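PDB 6DQX: ribonucleoside-diphosphate reductase, alpha chain from Actinobacillus ureae ATCC 25976, which probably catalyses, as the catalytic subunit of a class Id ribonucleotide reductase, the reduction of ribonucleoside diphosphates to deoxyribonucleoside diphosphates. Local coordinates for residues Arg99-Ser104 against Ser321-Lys326; Ser93-Asp98 against Asp317-Glu322; Ser287-Leu292 against Arg338-His343. One frame throughout, in Å; residues are numbered along the deposited sequence.

Interaction 1: residues Arg99-Ser104 against Ser321-Lys326; sequences RGLPIS and SEFIEK. With EDO (1,2-ethanediol), chain F.
Leu101 and Phe323 mark the nearest backbone approach, their CA atoms 6.2 Å apart, where the irregular segment 99-104 passes a turn of helix 308-327. Gly100 adopts a positive phi (60°), a conformation that favours glycine, and its carbonyl faces Lys326. The lysine chain, extended beyond CG, runs antiparallel to the Leu101 side chain, and NZ donates to Gly100 O at 3.2 Å. The amine stands above the carbonyl plane, 60° out of it, so no lone pair is met head-on. Leu97 O accepts a second hydrogen bond from the same amine, and Arg99 O lies 2.9 Å from Lys326 NZ. On the way, Lys326 CB packs 3.7 Å from Leu101 CD2.

The Phe323 ring is met by two aliphatic residues. Leu101 CD1 lies at its edge, near the ring plane, 4.0 Å from CE1, whereas Ile103 CG2 comes in obliquely, 3.6 Å from CD1. With chi1 of 51° Ile103 sets CG1 between its backbone N and carbonyl carbon, and CD1 then reaches Phe323 CE1 at 3.7 Å. Pro102 puts CG 3.5 Å from Glu322 OE2; the other oxygen, OE1, accepts a hydrogen bond from Gly96 N. Helix 308-327 thus packs on the loop linking helix 89-94 to strand 105-109, part of the alpha/beta barrel characteristic of the ribonucleotide reductase family.

Interaction 2: residues Ser93-Asp98 against Asp317-Glu322; sequences SNFGLD and DVVMSE. With EDO (1,2-ethanediol), chain F.
Phe95 and Glu322 carry this contact, their ring and carboxylate crossing at the end of helix 89-94. Phe95 is the first residue to leave helical angles, and a type II turn from Asn94 to Leu97 follows, closed by Leu97 N to Asn94 O. Gly96, with a positive phi, occupies the third position of that turn, and its amide points to helix 308-327.

Glu322 is stretched out to meet it. CG stands opposite the backbone N and the chain stays extended to CD, which carries the carboxylate away from the helix to the turn. Gly96 N then donates to Glu322 OE1 at 2.7 Å, with an N-H...O angle of 154°; OE1 accepts it through its syn lone pair, on the side of OE2. That second oxygen, OE2, rests 3.4 Å from Phe95 CA.

Phe95 likewise has its ring trans to the backbone N (chi1 -179°), a setting that swings it from the turn to the helix. Its CD1 lies 3.6 Å from Glu322 OE1, and the planes of ring and carboxylate are 32° apart. Farther along, the ring meets two valines of the helix obliquely: CE1 is 3.9 Å from Val319 CG2, and CZ is 4.2 Å from Val318 CG2. Outside the two segments, the rings of Phe315 and His62 make edge-to-face contacts with Phe95, and Arg55 NH2 is hydrogen-bonded to Phe95 O.

One short, charge-assisted bond from a main-chain amide therefore ties the turn to the helix, while the aromatic ring supplies the apolar part. The amide, together with the long, weak ion pair from Lys326 NZ to OE2, would be expected to favour the ionised carboxylate.

Interaction 3: residues Ser287-Leu292 against Arg338-His343; sequences SFVCCL and RFATRH
The Phe339 ring is sandwiched between its own helix and the strand segment it faces. On one face lies Phe288 CA, 3.7 Å from the ring centroid and only 6° off the normal, a CH-pi contact aimed nearly at the middle of the ring. The opposite face is taken by His343 ND1, offset toward the rim, while Phe339 CE2 in turn sits over the centre of one face of the His343 imidazole.

That imidazole is held by its own helix. His343 ND1 donates to Phe339 O at 3.1 Å, in the carbonyl plane and on a lone pair, though the N-H...O bond is bent; the same oxygen also accepts the backbone amide of His343.

Strand 288-296 pairs antiparallel with 105-109 and parallel with 347-351 in the mixed sheet of the ribonucleotide reductase barrel domain, and helix 334-343 lies in the beta-alpha-beta crossover between the two parallel strands. The axes of strand 288-290 and of helix segment 338-343 pass 7.6 Å apart at a crossing angle of -65°.

Phe339 reaches the strand because CG lies trans to its backbone N (chi1 -179°), sending the ring straight at the main chain of 287-289. Two carbonyls border it: Ser287 O is 3.2 Å from Phe339 CB, and Val289 O lies 3.4 Å from CE1, both oblique to the ring. Phe288 adds its CB, 3.8 Å from Phe339 CZ, before its own ring turns off toward Leu280. Val289 CG2 packs against Ala340 CB at 4.0 Å, and Ala340 also touches Met320 and Phe323 of helix 308-327.

In the fold
Interactions 1 and 2 are consecutive parts of one interface: their centres lie about 5 Å apart, they share Ser321 and Glu322, and both set the chain from 93 to 104 against helix 308-327. Both are partly buried and mix apolar packing with charged ends on main-chain atoms, Lys326 on carbonyls in interaction 1 and Glu322 on an amide in interaction 2. Interaction 3, fully buried, has no hydrogen bond between its segments and relies on ring and aliphatic contacts. It joins interaction 1 through Ser104 N to Cys290 O (2.9 Å) and through Ala340 packing on Phe323, and interaction 2 through Met320, which touches both Cys291 and Ala340.

Interaction 1: residues Arg99-Ser104 against Ser321-Lys326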
# COMPACT_ATOMS: atom_id res chain seq x y z
N ARG A 99 -3.34 24.93 0.83
CA ARG A 99 -2.93 23.70 0.16
C ARG A 99 -1.54 23.21 0.59
O ARG A 99 -0.69 24.01 1.01
CB ARG A 99 -2.99 23.85 -1.36
CG ARG A 99 -2.01 24.83 -1.99
CD ARG A 99 -2.03 24.71 -3.51
NE ARG A 99 -1.00 25.51 -4.16
CZ ARG A 99 -0.82 25.59 -5.48
NH1 ARG A 99 -1.61 24.92 -6.32
NH2 ARG A 99 0.16 26.34 -5.98
N GLY A 100 -1.34 21.90 0.49
CA GLY A 100 -0.01 21.29 0.55
C GLY A 100 0.77 21.52 1.83
O GLY A 100 0.22 21.84 2.90
N LEU A 101 2.08 21.30 1.71
CA LEU A 101 3.02 21.48 2.80
C LEU A 101 4.28 22.13 2.21
O LEU A 101 4.60 21.93 1.04
CB LEU A 101 3.38 20.16 3.46
CG LEU A 101 2.25 19.43 4.22
CD1 LEU A 101 2.67 18.03 4.60
CD2 LEU A 101 1.84 20.23 5.46
N PRO A 102 5.02 22.87 3.04
CA PRO A 102 6.22 23.58 2.56
C PRO A 102 7.55 22.82 2.76
O PRO A 102 8.62 23.42 2.57
CB PRO A 102 6.17 24.87 3.39
CG PRO A 102 5.73 24.37 4.72
CD PRO A 102 4.66 23.33 4.40
N ILE A 103 7.50 21.53 3.12
CA ILE A 103 8.70 20.71 3.37
C ILE A 103 9.22 20.08 2.06
O ILE A 103 8.46 19.90 1.13
CB ILE A 103 8.50 19.62 4.45
CG1 ILE A 103 7.25 18.76 4.17
CG2 ILE A 103 8.38 20.26 5.84
CD1 ILE A 103 7.23 17.40 4.83
N SER A 104 10.52 19.79 2.03
CA SER A 104 11.22 19.23 0.82
C SER A 104 11.79 17.81 1.00
O SER A 104 12.43 17.28 0.10
CB SER A 104 12.35 20.20 0.39
OG SER A 104 11.79 21.36 -0.23
N SER A 321 7.61 26.28 11.33
CA SER A 321 6.43 26.57 12.16
C SER A 321 5.12 26.32 11.38
O SER A 321 4.19 25.72 11.93
CB SER A 321 6.48 27.99 12.73
OG SER A 321 7.59 28.12 13.59
N GLU A 322 5.08 26.69 10.10
CA GLU A 322 3.92 26.36 9.26
C GLU A 322 3.71 24.86 9.09
O GLU A 322 2.56 24.37 9.21
CB GLU A 322 4.00 27.01 7.87
CG GLU A 322 2.81 26.64 7.01
CD GLU A 322 2.76 27.37 5.71
OE1 GLU A 322 2.32 28.53 5.72
OE2 GLU A 322 3.15 26.77 4.68
N PHE A 323 4.78 24.12 8.77
CA PHE A 323 4.65 22.69 8.67
C PHE A 323 4.08 22.12 9.98
O PHE A 323 3.17 21.28 9.94
CB PHE A 323 5.95 21.96 8.30
CG PHE A 323 5.86 20.49 8.48
CD1 PHE A 323 5.25 19.69 7.50
CD2 PHE A 323 6.28 19.89 9.66
CE1 PHE A 323 5.11 18.33 7.70
CE2 PHE A 323 6.13 18.52 9.86
CZ PHE A 323 5.55 17.74 8.88
N ILE A 324 4.62 22.56 11.11
CA ILE A 324 4.15 22.05 12.41
C ILE A 324 2.65 22.34 12.55
O ILE A 324 1.90 21.42 12.89
CB ILE A 324 5.00 22.62 13.57
CG1 ILE A 324 6.41 22.00 13.54
CG2 ILE A 324 4.36 22.38 14.95
CD1 ILE A 324 7.47 22.85 14.21
N GLU A 325 2.23 23.57 12.27
CA GLU A 325 0.81 23.96 12.45
C GLU A 325 -0.12 23.16 11.52
O GLU A 325 -1.19 22.69 11.95
CB GLU A 325 0.63 25.47 12.22
CG GLU A 325 -0.79 26.04 12.36
CD GLU A 325 -1.43 25.77 13.71
OE1 GLU A 325 -2.69 25.72 13.75
OE2 GLU A 325 -0.71 25.62 14.73
N LYS A 326 0.30 22.99 10.27
CA LYS A 326 -0.49 22.27 9.27
C LYS A 326 -0.57 20.78 9.53
O LYS A 326 -1.63 20.16 9.30
CB LYS A 326 0.07 22.50 7.86
CG LYS A 326 -0.23 23.87 7.30
CD LYS A 326 0.20 23.91 5.84
CE LYS A 326 -0.32 25.14 5.13
NZ LYS A 326 -0.07 24.97 3.67
C1 EDO F . 7.97 31.81 14.61
O1 EDO F . 7.18 30.99 13.73
C2 EDO F . 9.45 31.47 14.52
O2 EDO F . 9.66 30.06 14.56

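Interaction 2: residues Ser93-Asp98 against Asp317-Glu322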
# COMPACT_ATOMS: atom_id res chain seq x y z
N SER A 93 4.96 27.11 -3.87
CA SER A 93 3.61 26.54 -4.11
C SER A 93 2.62 26.76 -2.97
O SER A 93 1.44 27.08 -3.22
CB SER A 93 3.70 25.06 -4.47
OG SER A 93 4.38 24.89 -5.69
N ASN A 94 3.09 26.56 -1.73
CA ASN A 94 2.21 26.34 -0.59
C ASN A 94 2.39 27.26 0.60
O ASN A 94 1.51 27.30 1.45
CB ASN A 94 2.37 24.88 -0.09
CG ASN A 94 2.23 23.85 -1.22
OD1 ASN A 94 2.96 22.85 -1.25
ND2 ASN A 94 1.30 24.10 -2.17
N PHE A 95 3.53 27.95 0.75
CA PHE A 95 3.75 28.75 1.97
C PHE A 95 2.70 29.84 2.16
O PHE A 95 2.43 30.62 1.24
CB PHE A 95 5.16 29.37 1.98
CG PHE A 95 5.45 30.17 3.22
CD1 PHE A 95 5.54 29.56 4.46
CD2 PHE A 95 5.60 31.56 3.17
CE1 PHE A 95 5.79 30.30 5.61
CE2 PHE A 95 5.84 32.30 4.32
CZ PHE A 95 5.97 31.68 5.53
N GLY A 96 2.12 29.92 3.36
CA GLY A 96 1.07 30.88 3.66
C GLY A 96 -0.30 30.55 3.06
O GLY A 96 -1.23 31.31 3.26
N LEU A 97 -0.43 29.45 2.33
CA LEU A 97 -1.69 29.03 1.72
C LEU A 97 -2.25 27.78 2.40
O LEU A 97 -1.56 27.08 3.14
CB LEU A 97 -1.49 28.76 0.23
CG LEU A 97 -0.82 29.82 -0.64
CD1 LEU A 97 -0.70 29.36 -2.07
CD2 LEU A 97 -1.56 31.14 -0.56
N ASP A 98 -3.53 27.47 2.13
CA ASP A 98 -4.15 26.26 2.70
C ASP A 98 -3.58 24.96 2.14
O ASP A 98 -3.37 24.00 2.88
CB ASP A 98 -5.66 26.29 2.48
CG ASP A 98 -6.34 27.39 3.28
OD1 ASP A 98 -5.75 27.86 4.28
OD2 ASP A 98 -7.47 27.77 2.92
N ASP A 317 12.92 28.98 9.54
CA ASP A 317 12.31 28.63 10.81
C ASP A 317 10.81 28.88 10.83
O ASP A 317 10.07 28.06 11.35
CB ASP A 317 12.98 29.34 11.97
CG ASP A 317 12.64 28.71 13.30
OD1 ASP A 317 12.87 27.49 13.45
OD2 ASP A 317 12.15 29.43 14.20
N VAL A 318 10.33 29.97 10.24
CA VAL A 318 8.86 30.17 10.18
C VAL A 318 8.18 29.22 9.22
O VAL A 318 7.03 28.86 9.44
CB VAL A 318 8.44 31.62 9.85
CG1 VAL A 318 8.98 32.53 10.89
CG2 VAL A 318 8.88 32.11 8.49
N VAL A 319 8.88 28.80 8.16
CA VAL A 319 8.40 27.74 7.30
C VAL A 319 8.17 26.44 8.09
O VAL A 319 7.11 25.81 7.97
CB VAL A 319 9.34 27.53 6.09
CG1 VAL A 319 8.97 26.26 5.32
CG2 VAL A 319 9.30 28.76 5.16
N MET A 320 9.13 26.06 8.94
CA MET A 320 8.94 24.90 9.80
C MET A 320 7.77 25.09 10.78
O MET A 320 7.01 24.15 11.02
CB MET A 320 10.23 24.57 10.58
CG MET A 320 10.27 23.17 11.20
SD MET A 320 10.05 21.75 10.10
CE MET A 320 10.73 22.37 8.55
N SER A 321 7.61 26.28 11.33
CA SER A 321 6.43 26.57 12.16
C SER A 321 5.12 26.32 11.38
O SER A 321 4.19 25.72 11.93
CB SER A 321 6.48 27.99 12.73
OG SER A 321 7.59 28.12 13.59
N GLU A 322 5.08 26.69 10.10
CA GLU A 322 3.92 26.36 9.26
C GLU A 322 3.71 24.86 9.09
O GLU A 322 2.56 24.37 9.21
CB GLU A 322 4.00 27.01 7.87
CG GLU A 322 2.81 26.64 7.01
CD GLU A 322 2.76 27.37 5.71
OE1 GLU A 322 2.32 28.53 5.72
OE2 GLU A 322 3.15 26.77 4.68
C1 EDO F . 7.97 31.81 14.61
O1 EDO F . 7.18 30.99 13.73
C2 EDO F . 9.45 31.47 14.52
O2 EDO F . 9.66 30.06 14.56

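Interaction 3: residues Ser287-Leu292 against Arg338-His343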
# COMPACT_ATOMS: atom_id res chain seq x y z
N SER A 287 9.73 10.64 11.93
CA SER A 287 10.13 10.63 10.50
C SER A 287 10.74 12.02 10.23
O SER A 287 10.12 13.05 10.52
CB SER A 287 8.93 10.40 9.61
OG SER A 287 8.45 9.09 9.85
N PHE A 288 11.97 12.06 9.71
CA PHE A 288 12.59 13.37 9.48
C PHE A 288 11.89 14.15 8.39
O PHE A 288 11.41 13.57 7.40
CB PHE A 288 14.11 13.28 9.28
CG PHE A 288 14.57 12.58 8.01
CD1 PHE A 288 14.43 13.17 6.77
CD2 PHE A 288 15.22 11.36 8.10
CE1 PHE A 288 14.92 12.52 5.62
CE2 PHE A 288 15.70 10.72 6.96
CZ PHE A 288 15.54 11.29 5.73
N VAL A 289 11.78 15.46 8.61
CA VAL A 289 11.39 16.42 7.60
C VAL A 289 12.32 17.62 7.69
O VAL A 289 12.92 17.89 8.73
CB VAL A 289 9.92 16.86 7.73
CG1 VAL A 289 8.99 15.69 7.50
CG2 VAL A 289 9.63 17.45 9.11
N CYS A 290 12.37 18.38 6.60
CA CYS A 290 13.25 19.55 6.53
C CYS A 290 12.73 20.48 5.44
O CYS A 290 12.01 20.05 4.55
CB CYS A 290 14.68 19.09 6.21
SG CYS A 290 15.97 20.30 6.54
N CYS A 291 13.07 21.75 5.51
CA CYS A 291 12.72 22.67 4.45
C CYS A 291 13.98 23.32 3.96
O CYS A 291 15.01 23.29 4.64
CB CYS A 291 11.72 23.70 4.91
SG CYS A 291 12.29 24.66 6.30
N LEU A 292 13.90 23.89 2.79
CA LEU A 292 15.09 24.43 2.15
C LEU A 292 14.81 25.70 1.43
O LEU A 292 13.69 25.99 1.03
CB LEU A 292 15.72 23.40 1.22
CG LEU A 292 15.15 23.05 -0.14
CD1 LEU A 292 15.56 24.05 -1.21
CD2 LEU A 292 15.57 21.65 -0.58
N ARG A 338 5.89 15.22 15.07
CA ARG A 338 6.71 15.04 16.25
C ARG A 338 8.16 15.48 15.97
O ARG A 338 8.75 16.27 16.72
CB ARG A 338 6.68 13.59 16.73
CG ARG A 338 7.55 13.35 17.95
CD ARG A 338 7.32 11.97 18.51
NE ARG A 338 8.33 11.62 19.51
CZ ARG A 338 8.35 12.04 20.78
NH1 ARG A 338 7.44 12.86 21.27
NH2 ARG A 338 9.33 11.63 21.56
N PHE A 339 8.72 14.97 14.88
CA PHE A 339 10.08 15.34 14.52
C PHE A 339 10.27 16.83 14.37
O PHE A 339 11.20 17.40 14.96
CB PHE A 339 10.56 14.65 13.22
CG PHE A 339 11.97 15.00 12.86
CD1 PHE A 339 12.25 16.15 12.14
CD2 PHE A 339 13.02 14.18 13.26
CE1 PHE A 339 13.55 16.48 11.79
CE2 PHE A 339 14.33 14.51 12.94
CZ PHE A 339 14.60 15.66 12.21
N ALA A 340 9.43 17.46 13.56
CA ALA A 340 9.53 18.89 13.33
C ALA A 340 9.42 19.68 14.64
O ALA A 340 10.24 20.55 14.89
CB ALA A 340 8.48 19.38 12.37
N THR A 341 8.44 19.33 15.46
CA THR A 341 8.25 19.97 16.78
C THR A 341 9.52 19.90 17.66
O THR A 341 9.91 20.89 18.29
CB THR A 341 7.08 19.35 17.53
OG1 THR A 341 5.91 19.53 16.73
CG2 THR A 341 6.89 20.03 18.93
N ARG A 342 10.15 18.73 17.72
CA ARG A 342 11.26 18.54 18.63
C ARG A 342 12.63 18.97 18.11
O ARG A 342 13.50 19.31 18.91
CB ARG A 342 11.29 17.09 19.08
CG ARG A 342 9.99 16.68 19.74
CD ARG A 342 9.95 15.21 20.00
NE ARG A 342 10.74 14.78 21.13
CZ ARG A 342 11.76 13.91 21.12
NH1 ARG A 342 12.20 13.31 20.02
NH2 ARG A 342 12.32 13.61 22.27
N HIS A 343 12.82 18.92 16.79
CA HIS A 343 14.12 19.15 16.14
C HIS A 343 14.24 20.51 15.45
O HIS A 343 15.29 21.13 15.49
CB HIS A 343 14.38 18.08 15.06
CG HIS A 343 14.65 16.72 15.61
ND1 HIS A 343 13.67 15.88 16.11
CD2 HIS A 343 15.80 16.04 15.71
CE1 HIS A 343 14.23 14.74 16.51
NE2 HIS A 343 15.53 14.82 16.28